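Local coordinates for protein thiosulfate sulfurtransferase (Pseudomonas aeruginosa, PDB 1YT8) that probably transfers sulfur from thiosulfate to cyanide, as rhodaneses do, and builds its chain from four rhodanese-like units, at residues V68-D71 with G72-L75; V415-S418 with Q419-Q422; S439-L442 with A443-V447; I487-Y490 with R491-Y494. All blocks are in the same frame, centred on the assembly; numbering follows the deposited sequence.

Interaction 1: V68-D71 with G72-L75; sequences VYDD and GEGL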
loop_
_atom_site.group_PDB
_atom_site.type_symbol
_atom_site.label_atom_id
_atom_site.label_comp_id
_atom_site.label_asym_id
_atom_site.label_seq_id
_atom_site.Cartn_x
_atom_site.Cartn_y
_atom_site.Cartn_z
ATOM N N VAL A 68 17.606 -2.408 -8.723
ATOM C CA VAL A 68 17.528 -2.433 -7.264
ATOM C C VAL A 68 18.588 -1.531 -6.635
ATOM O O VAL A 68 19.617 -1.244 -7.247
ATOM C CB VAL A 68 17.714 -3.872 -6.710
ATOM C CG1 VAL A 68 16.599 -4.778 -7.211
ATOM C CG2 VAL A 68 19.065 -4.426 -7.134
ATOM N N TYR A 69 18.339 -1.082 -5.409
ATOM C CA TYR A 69 19.304 -0.228 -4.730
ATOM C C TYR A 69 19.090 -0.197 -3.224
ATOM O O TYR A 69 18.036 -0.584 -2.720
ATOM C CB TYR A 69 19.220 1.209 -5.273
ATOM C CG TYR A 69 18.065 2.033 -4.711
ATOM C CD1 TYR A 69 18.217 2.782 -3.538
ATOM C CD2 TYR A 69 16.811 2.028 -5.325
ATOM C CE1 TYR A 69 17.149 3.502 -2.989
ATOM C CE2 TYR A 69 15.730 2.742 -4.781
ATOM C CZ TYR A 69 15.908 3.474 -3.614
ATOM O OH TYR A 69 14.846 4.160 -3.058
ATOM N N ASP A 70 20.121 0.252 -2.519
ATOM C CA ASP A 70 20.085 0.432 -1.073
ATOM C C ASP A 70 21.051 1.579 -0.836
ATOM O O ASP A 70 21.389 2.295 -1.777
ATOM C CB ASP A 70 20.525 -0.825 -0.306
ATOM C CG ASP A 70 21.907 -1.324 -0.701
ATOM O OD1 ASP A 70 22.726 -0.546 -1.236
ATOM O OD2 ASP A 70 22.176 -2.517 -0.451
ATOM N N ASP A 71 21.491 1.780 0.397
ATOM C CA ASP A 71 22.423 2.868 0.640
ATOM C C ASP A 71 23.762 2.343 1.143
ATOM O O ASP A 71 24.356 2.915 2.053
ATOM C CB ASP A 71 21.826 3.879 1.622
ATOM C CG ASP A 71 22.613 5.187 1.664
ATOM O OD1 ASP A 71 23.130 5.609 0.609
ATOM O OD2 ASP A 71 22.702 5.798 2.745
ATOM N N GLY A 72 24.221 1.245 0.545
ATOM C CA GLY A 72 25.502 0.664 0.915
ATOM C C GLY A 72 25.486 -0.510 1.878
ATOM O O GLY A 72 26.547 -1.039 2.222
ATOM N N GLU A 73 24.300 -0.937 2.305
ATOM C CA GLU A 73 24.185 -2.045 3.252
ATOM C C GLU A 73 24.580 -3.410 2.693
ATOM O O GLU A 73 24.793 -4.355 3.453
ATOM C CB GLU A 73 22.756 -2.132 3.804
ATOM C CG GLU A 73 22.341 -0.930 4.637
ATOM C CD GLU A 73 21.649 0.153 3.820
ATOM O OE1 GLU A 73 21.896 0.243 2.599
ATOM O OE2 GLU A 73 20.866 0.923 4.414
ATOM N N GLY A 74 24.672 -3.516 1.371
ATOM C CA GLY A 74 25.022 -4.788 0.764
ATOM C C GLY A 74 23.791 -5.640 0.506
ATOM O O GLY A 74 23.890 -6.846 0.269
ATOM N N LEU A 75 22.622 -5.006 0.556
ATOM C CA LEU A 75 21.356 -5.693 0.318
ATOM C C LEU A 75 21.064 -5.801 -1.180
ATOM O O LEU A 75 20.554 -6.816 -1.650
ATOM C CB LEU A 75 20.207 -4.934 0.994
ATOM C CG LEU A 75 20.189 -4.792 2.522
ATOM C CD1 LEU A 75 19.004 -3.932 2.943
ATOM C CD2 LEU A 75 20.093 -6.161 3.167
HETATM O O HOH W 1 25.039 -2.242 -1.190
#

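Interaction 2: V415-S418 with Q419-Q422; sequences VLRS and QLKQ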
loop_
_atom_site.group_PDB
_atom_site.type_symbol
_atom_site.label_atom_id
_atom_site.label_comp_id
_atom_site.label_asym_id
_atom_site.label_seq_id
_atom_site.Cartn_x
_atom_site.Cartn_y
_atom_site.Cartn_z
ATOM N N VAL A 415 13.635 -11.226 14.541
ATOM C CA VAL A 415 14.742 -10.918 13.648
ATOM C C VAL A 415 14.276 -10.353 12.313
ATOM O O VAL A 415 13.115 -10.502 11.924
ATOM C CB VAL A 415 15.584 -12.180 13.326
ATOM C CG1 VAL A 415 16.160 -12.776 14.600
ATOM C CG2 VAL A 415 14.719 -13.204 12.614
ATOM N N LEU A 416 15.205 -9.700 11.630
ATOM C CA LEU A 416 14.984 -9.147 10.303
ATOM C C LEU A 416 15.682 -10.138 9.386
ATOM O O LEU A 416 16.855 -10.450 9.592
ATOM C CB LEU A 416 15.664 -7.786 10.152
ATOM C CG LEU A 416 14.995 -6.541 10.730
ATOM C CD1 LEU A 416 15.919 -5.342 10.537
ATOM C CD2 LEU A 416 13.656 -6.312 10.036
ATOM N N ARG A 417 14.979 -10.641 8.384
ATOM C CA ARG A 417 15.597 -11.588 7.475
ATOM C C ARG A 417 16.786 -10.952 6.757
ATOM O O ARG A 417 17.751 -11.637 6.411
ATOM C CB ARG A 417 14.581 -12.086 6.449
ATOM C CG ARG A 417 15.163 -13.108 5.489
ATOM C CD ARG A 417 14.146 -13.554 4.471
ATOM N NE ARG A 417 14.754 -14.363 3.421
ATOM C CZ ARG A 417 14.262 -14.471 2.193
ATOM N NH1 ARG A 417 13.153 -13.818 1.867
ATOM N NH2 ARG A 417 14.886 -15.214 1.287
ATOM N N SER A 418 16.717 -9.639 6.558
ATOM C CA SER A 418 17.764 -8.891 5.866
ATOM C C SER A 418 19.025 -8.663 6.692
ATOM O O SER A 418 20.037 -8.207 6.165
ATOM C CB SER A 418 17.220 -7.534 5.401
ATOM O OG SER A 418 16.875 -6.715 6.507
ATOM N N GLN A 419 18.961 -8.979 7.984
ATOM C CA GLN A 419 20.106 -8.798 8.873
ATOM C C GLN A 419 20.351 -10.039 9.728
ATOM O O GLN A 419 20.666 -9.936 10.916
ATOM C CB GLN A 419 19.872 -7.578 9.777
ATOM C CG GLN A 419 19.755 -6.264 9.013
ATOM C CD GLN A 419 19.636 -5.052 9.920
ATOM O OE1 GLN A 419 20.056 -5.081 11.080
ATOM N NE2 GLN A 419 19.082 -3.968 9.387
ATOM N N LEU A 420 20.227 -11.210 9.113
ATOM C CA LEU A 420 20.415 -12.466 9.826
ATOM C C LEU A 420 21.826 -12.700 10.360
ATOM O O LEU A 420 21.990 -13.257 11.445
ATOM C CB LEU A 420 19.999 -13.643 8.938
ATOM C CG LEU A 420 18.495 -13.908 8.824
ATOM C CD1 LEU A 420 18.240 -14.981 7.780
ATOM C CD2 LEU A 420 17.946 -14.344 10.185
ATOM N N LYS A 421 22.842 -12.286 9.611
ATOM C CA LYS A 421 24.212 -12.493 10.066
ATOM C C LYS A 421 24.400 -11.852 11.434
ATOM O O LYS A 421 24.860 -12.493 12.382
ATOM C CB LYS A 421 25.210 -11.892 9.074
ATOM C CG LYS A 421 26.667 -12.107 9.468
ATOM C CD LYS A 421 27.611 -11.513 8.434
ATOM C CE LYS A 421 29.069 -11.808 8.770
ATOM N NZ LYS A 421 29.489 -11.191 10.059
ATOM N N GLN A 422 24.026 -10.582 11.531
ATOM C CA GLN A 422 24.152 -9.846 12.781
ATOM C C GLN A 422 23.291 -10.446 13.893
ATOM O O GLN A 422 23.733 -10.558 15.035
ATOM C CB GLN A 422 23.761 -8.384 12.562
ATOM C CG GLN A 422 23.925 -7.517 13.799
ATOM C CD GLN A 422 23.461 -6.089 13.578
ATOM O OE1 GLN A 422 22.300 -5.843 13.236
ATOM N NE2 GLN A 422 24.365 -5.139 13.773
HETATM O O HOH W 2 20.440 -11.518 5.863
#

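Interaction 3: S439-L442 with A443-V447; sequences SSLL and ARFAV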
loop_
_atom_site.group_PDB
_atom_site.type_symbol
_atom_site.label_atom_id
_atom_site.label_comp_id
_atom_site.label_asym_id
_atom_site.label_seq_id
_atom_site.Cartn_x
_atom_site.Cartn_y
_atom_site.Cartn_z
ATOM N N SER A 439 2.433 -17.839 9.499
ATOM C CA SER A 439 2.012 -19.117 8.940
ATOM C C SER A 439 3.160 -20.042 8.552
ATOM O O SER A 439 2.918 -21.169 8.131
ATOM C CB SER A 439 1.162 -18.860 7.700
ATOM O OG SER A 439 1.948 -18.215 6.705
ATOM N N SER A 440 4.390 -19.541 8.675
ATOM C CA SER A 440 5.628 -20.258 8.336
ATOM C C SER A 440 6.074 -19.957 6.905
ATOM O O SER A 440 7.137 -20.400 6.474
ATOM C CB SER A 440 5.479 -21.778 8.502
ATOM O OG SER A 440 4.828 -22.364 7.382
ATOM N N LEU A 441 5.271 -19.188 6.178
ATOM C CA LEU A 441 5.593 -18.855 4.794
ATOM C C LEU A 441 6.906 -18.099 4.615
ATOM O O LEU A 441 7.769 -18.524 3.849
ATOM C CB LEU A 441 4.461 -18.046 4.155
ATOM C CG LEU A 441 4.717 -17.652 2.695
ATOM C CD1 LEU A 441 4.997 -18.897 1.863
ATOM C CD2 LEU A 441 3.514 -16.899 2.149
ATOM N N LEU A 442 7.057 -16.976 5.308
ATOM C CA LEU A 442 8.282 -16.200 5.178
ATOM C C LEU A 442 9.482 -16.921 5.776
ATOM O O LEU A 442 10.581 -16.863 5.229
ATOM C CB LEU A 442 8.132 -14.829 5.835
ATOM C CG LEU A 442 9.402 -13.965 5.782
ATOM C CD1 LEU A 442 10.002 -13.988 4.377
ATOM C CD2 LEU A 442 9.067 -12.540 6.204
ATOM N N ALA A 443 9.267 -17.607 6.893
ATOM C CA ALA A 443 10.349 -18.331 7.552
ATOM C C ALA A 443 10.940 -19.424 6.659
ATOM O O ALA A 443 12.143 -19.698 6.720
ATOM C CB ALA A 443 9.850 -18.934 8.867
ATOM N N ARG A 444 10.097 -20.039 5.833
ATOM C CA ARG A 444 10.537 -21.097 4.926
ATOM C C ARG A 444 11.603 -20.596 3.950
ATOM O O ARG A 444 12.554 -21.311 3.638
ATOM C CB ARG A 444 9.342 -21.660 4.140
ATOM C CG ARG A 444 9.713 -22.754 3.133
ATOM C CD ARG A 444 8.498 -23.259 2.358
ATOM N NE ARG A 444 7.613 -24.113 3.154
ATOM C CZ ARG A 444 7.831 -25.403 3.400
ATOM N NH1 ARG A 444 8.908 -26.008 2.911
ATOM N NH2 ARG A 444 6.967 -26.095 4.131
ATOM N N PHE A 445 11.444 -19.367 3.466
ATOM C CA PHE A 445 12.405 -18.794 2.528
ATOM C C PHE A 445 13.726 -18.436 3.196
ATOM O O PHE A 445 14.721 -18.171 2.516
ATOM C CB PHE A 445 11.807 -17.546 1.865
ATOM C CG PHE A 445 10.827 -17.856 0.773
ATOM C CD1 PHE A 445 11.271 -18.185 -0.505
ATOM C CD2 PHE A 445 9.459 -17.858 1.026
ATOM C CE1 PHE A 445 10.367 -18.512 -1.514
ATOM C CE2 PHE A 445 8.550 -18.183 0.024
ATOM C CZ PHE A 445 9.007 -18.512 -1.249
ATOM N N ALA A 446 13.739 -18.443 4.527
ATOM C CA ALA A 446 14.937 -18.097 5.283
ATOM C C ALA A 446 15.754 -19.293 5.764
ATOM O O ALA A 446 16.877 -19.125 6.240
ATOM C CB ALA A 446 14.555 -17.221 6.479
ATOM N N VAL A 447 15.198 -20.495 5.642
ATOM C CA VAL A 447 15.896 -21.694 6.097
ATOM C C VAL A 447 17.307 -21.840 5.528
ATOM O O VAL A 447 18.267 -22.026 6.278
ATOM C CB VAL A 447 15.082 -22.971 5.767
ATOM C CG1 VAL A 447 15.878 -24.219 6.146
ATOM C CG2 VAL A 447 13.761 -22.946 6.527
HETATM O O HOH W 3 5.593 -22.665 4.370
#

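Interaction 4: I487-Y490 with R491-Y494; sequences IDRY and RRPY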
loop_
_atom_site.group_PDB
_atom_site.type_symbol
_atom_site.label_atom_id
_atom_site.label_comp_id
_atom_site.label_asym_id
_atom_site.label_seq_id
_atom_site.Cartn_x
_atom_site.Cartn_y
_atom_site.Cartn_z
ATOM N N ILE A 487 13.099 -1.598 12.484
ATOM C CA ILE A 487 13.039 -0.631 11.394
ATOM C C ILE A 487 12.186 -1.165 10.247
ATOM O O ILE A 487 12.192 -0.604 9.149
ATOM C CB ILE A 487 14.449 -0.332 10.842
ATOM C CG1 ILE A 487 15.110 -1.637 10.378
ATOM C CG2 ILE A 487 15.288 0.365 11.905
ATOM C CD1 ILE A 487 16.436 -1.446 9.660
ATOM N N ASP A 488 11.447 -2.244 10.503
ATOM C CA ASP A 488 10.630 -2.846 9.463
ATOM C C ASP A 488 9.369 -2.069 9.104
ATOM O O ASP A 488 8.745 -2.346 8.081
ATOM C CB ASP A 488 10.299 -4.313 9.813
ATOM C CG ASP A 488 9.525 -4.469 11.118
ATOM O OD1 ASP A 488 9.719 -3.670 12.055
ATOM O OD2 ASP A 488 8.734 -5.431 11.212
ATOM N N ARG A 489 9.005 -1.087 9.925
ATOM C CA ARG A 489 7.827 -0.272 9.643
ATOM C C ARG A 489 8.025 1.215 9.920
ATOM O O ARG A 489 8.516 1.608 10.976
ATOM C CB ARG A 489 6.610 -0.766 10.436
ATOM C CG ARG A 489 5.414 0.181 10.325
ATOM C CD ARG A 489 4.138 -0.384 10.914
ATOM N NE ARG A 489 3.045 0.582 10.811
ATOM C CZ ARG A 489 2.967 1.706 11.518
ATOM N NH1 ARG A 489 3.915 2.008 12.397
ATOM N NH2 ARG A 489 1.954 2.543 11.328
ATOM N N TYR A 490 7.635 2.041 8.956
ATOM C CA TYR A 490 7.732 3.487 9.105
ATOM C C TYR A 490 6.546 3.942 9.948
ATOM O O TYR A 490 5.401 3.597 9.654
ATOM C CB TYR A 490 7.680 4.168 7.735
ATOM C CG TYR A 490 7.448 5.663 7.803
ATOM C CD1 TYR A 490 8.292 6.490 8.546
ATOM C CD2 TYR A 490 6.391 6.254 7.109
ATOM C CE1 TYR A 490 8.089 7.879 8.593
ATOM C CE2 TYR A 490 6.177 7.639 7.151
ATOM C CZ TYR A 490 7.028 8.443 7.893
ATOM O OH TYR A 490 6.825 9.808 7.925
ATOM N N ARG A 491 6.824 4.706 10.998
ATOM C CA ARG A 491 5.776 5.207 11.883
ATOM C C ARG A 491 5.038 6.355 11.193
ATOM O O ARG A 491 5.433 7.512 11.298
ATOM C CB ARG A 491 6.399 5.691 13.195
ATOM C CG ARG A 491 5.404 6.081 14.273
ATOM C CD ARG A 491 6.132 6.562 15.524
ATOM N NE ARG A 491 5.220 6.859 16.627
ATOM C CZ ARG A 491 5.612 7.318 17.813
ATOM N NH1 ARG A 491 6.900 7.531 18.050
ATOM N NH2 ARG A 491 4.717 7.566 18.762
ATOM N N ARG A 492 3.970 6.025 10.477
ATOM C CA ARG A 492 3.186 7.027 9.768
ATOM C C ARG A 492 2.500 7.987 10.747
ATOM O O ARG A 492 1.700 7.572 11.582
ATOM C CB ARG A 492 2.152 6.326 8.882
ATOM C CG ARG A 492 2.775 5.422 7.811
ATOM C CD ARG A 492 1.794 4.355 7.359
ATOM N NE ARG A 492 2.233 3.613 6.176
ATOM C CZ ARG A 492 3.257 2.763 6.144
ATOM N NH1 ARG A 492 3.978 2.528 7.233
ATOM N NH2 ARG A 492 3.553 2.135 5.012
ATOM N N PRO A 493 2.807 9.289 10.650
ATOM C CA PRO A 493 2.216 10.299 11.535
ATOM C C PRO A 493 0.709 10.427 11.353
ATOM O O PRO A 493 0.023 10.997 12.197
ATOM C CB PRO A 493 2.944 11.584 11.133
ATOM C CG PRO A 493 4.241 11.095 10.587
ATOM C CD PRO A 493 3.817 9.902 9.773
ATOM N N TYR A 494 0.198 9.890 10.249
ATOM C CA TYR A 494 -1.229 9.965 9.961
ATOM C C TYR A 494 -2.005 8.693 10.296
ATOM O O TYR A 494 -3.145 8.524 9.860
ATOM C CB TYR A 494 -1.442 10.348 8.492
ATOM C CG TYR A 494 -0.785 9.405 7.518
ATOM C CD1 TYR A 494 -1.497 8.352 6.950
ATOM C CD2 TYR A 494 0.550 9.573 7.154
ATOM C CE1 TYR A 494 -0.898 7.487 6.033
ATOM C CE2 TYR A 494 1.161 8.712 6.242
ATOM C CZ TYR A 494 0.429 7.675 5.683
ATOM O OH TYR A 494 1.013 6.839 4.763
HETATM O O HOH W 4 1.903 5.276 13.042
#

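Interaction 1: V68-D71 with G72-L75
The loop that leads from strand 66-69 into helix 75-85 in the first rhodanese-like unit is wound round the carboxylate of Asp70, which receives backbone N-H groups from Gly72 and Leu75. The bond from Gly72 N to Asp70 OD1 (2.9 Å, 162° at the hydrogen) closes an Asx turn, and the donor comes from well above the carboxylate plane. The other oxygen, Asp70 OD2, faces the start of the helix: Leu75 N lies 2.7 Å from it in a weak, bent bond, and Ala76 N, one residue further on, supplies a further one. Asp70 can turn inward because its CG sits between the backbone N and the carbonyl carbon (chi1 56°), which swings the carboxylate over the loop. A water bridges the loop, giving a proton to Asp70 OD1 at 2.9 Å and taking one from Gly74 N. Gly72 and Gly74 both have positive phi, which lets the chain curl so tightly. In the reverse direction Glu73 reaches back, bent at its second torsion, and its OE1 accepts the N-H of Asp71 (2.7 Å) through the syn lone pair. This brings two like charges close together, Glu73 OE1 lying 4.0 Å from Asp70 OD1; Glu73 also touches Arg30. Asp70 directly follows the central strand of its sheet and precedes a helix, as does Cys193, which lines the sulfite pocket of the second unit. The two probably correspond, consistent with the active-site loop of the rhodanese fold, with aspartate at the cysteine position.

Interaction 2: V415-S418 with Q419-Q422
Leu416 and Gln419 are joined through the backbone, Gln419 N donating to Leu416 O at 3.0 Å and 159°, which closes a type I beta turn over residues 416-419 with Arg417 and Ser418 at its corners. A water extends the turn into the helix by bonding Arg417 O (2.7 Å) and, more distantly, Leu420 N (3.3 Å). Gln419 is the N-cap residue of helix 420-427, so this turn feeds the helix that follows the edge strand 413-414 in the fourth rhodanese-like unit. Leu420 folds back over the turn: its CG lies 3.4 Å from Arg417 O, and its CD2 meets Val415 CG2 at 4.2 Å, the two side chains crossing at a slant. Its CG is anti to its own carbonyl carbon (chi1 -79°), a setting that carries the isobutyl group back along the preceding backbone. Further out Leu420 packs on Glu449 and Leu453 of helix 441-454. On another side of the turn Leu416 and Gln419 run side by side in the same direction, the end of the extended glutamine chain resting against Leu416 CD1. Arg417 and Ser418 look across to the first rhodanese-like unit, where Arg417 forms a salt bridge with Glu52 and a hydrogen bond to the Ser49 carbonyl, while Ser418 OG bonds to Glu31.

Interaction 3: S439-L442 with A443-V447
Arg444 lies one helical turn beyond Ser440, and its side chain stands out from the first turn of helix 441-454 and leans back toward Ser440. CB rests on two carbonyl oxygens of that turn, 3.4 Å from Ser440 O and 3.5 Å from Leu441 O. The chain then leaves extended, with CG anti to the backbone N (chi1 179°), and bends at its third torsion (-74°), which brings NE round to the side of Ser440. There NE gives its proton to a water at 2.8 Å, lying at the edge and in the plane of the guanidinium; the same water donates to Ser440 OG (3.1 Å). At the tip, NH1 bonds to the carbonyl of Pro374, which ties the helix to a neighbouring loop. Beneath this polar bridge, Arg444 N donates to Ser440 O at 3.1 Å, whereas the bond from Phe445 N to Leu442 O is weak, in keeping with the loosely bonded opening of the helix. The Phe445 ring presents its edge to Leu441 O, with CD2 3.4 Å away, and its CE2 meets Leu441 CD1 at 4.1 Å, the two side chains running alongside one another. Leu441, Leu442 and Phe445 all touch Leu53 of helix 51-58 in the first rhodanese-like unit, while Ala443 faces its own sheet, packing on Leu435 and Leu460 of the strands on either end of this beta-alpha-beta unit. The orientation of the Arg444 guanidinium is thus fixed through neutral partners alone in these two bonds, NE to the water and NH1 to Pro374 O.

Interaction 4: I487-Y490 with R491-Y494
Tyr490 has the backbone of the next two residues folded over one face of its ring, with Arg492 N standing 4.1 Å above the ring plane toward the rim. Arg492 CG packs on Tyr490 CD2 at 3.8 Å, and the phenol end reaches Pro493, whose CD lies 3.5 Å from Tyr490 OH, the two side chains crossing at about a right angle. Arg492 also brings its guanidinium back: the first torsion (-61°) lays the extended chain back toward Tyr490, and the turn about the CD-NE bond (chi4 69°) directs NH1 to Tyr490 O, 3.0 Å away. That bond is weak and strongly bent (122°), with the carbonyl at the edge of the guanidinium. Over a face of the Arg489 guanidinium lies the same NH1, the two groups tilted to each other, with Arg489 NE 4.2 Å from Arg492 NH1. A water joins Arg489 NH2 to Arg492 O (2.7 Å). In the next shell Glu32 takes both a salt bridge from Arg492 and the N-H of Tyr490, Glu495 pairs with Arg489, and Asp111 and Arg110 hold the Tyr490 hydroxyl. The closeness of the two guanidinium groups is probably made tolerable by their separate carboxylates, Glu32 and Glu495, and Glu32, by gripping side chain and backbone at once, fixes this connecting segment onto helix 32-35 of the first rhodanese-like unit.

In the fold
Interactions 1, 2 and 3 form a row where the first and fourth rhodanese-like units meet. Interactions 1 and 2 have centres about 14 Å apart and touch where Leu75 CD2 lies 3.6 Å from Ser418 O; interactions 2 and 3, about 13 Å apart, meet through Arg417 NH2, 3.2 Å from Phe445 O. Interaction 4 joins this group through interaction 2: Leu416 CD1 packs 3.8 Å from Ile487 CG1, although the centres of interactions 2 and 4 are about 19 Å apart. Sulfite is bound elsewhere, in the pocket of Cys193 to Arg198 with Gln312, which shares no residue with these contacts. The Arg492 side chain lies about 6 Å from a glycerol, probably from crystallisation.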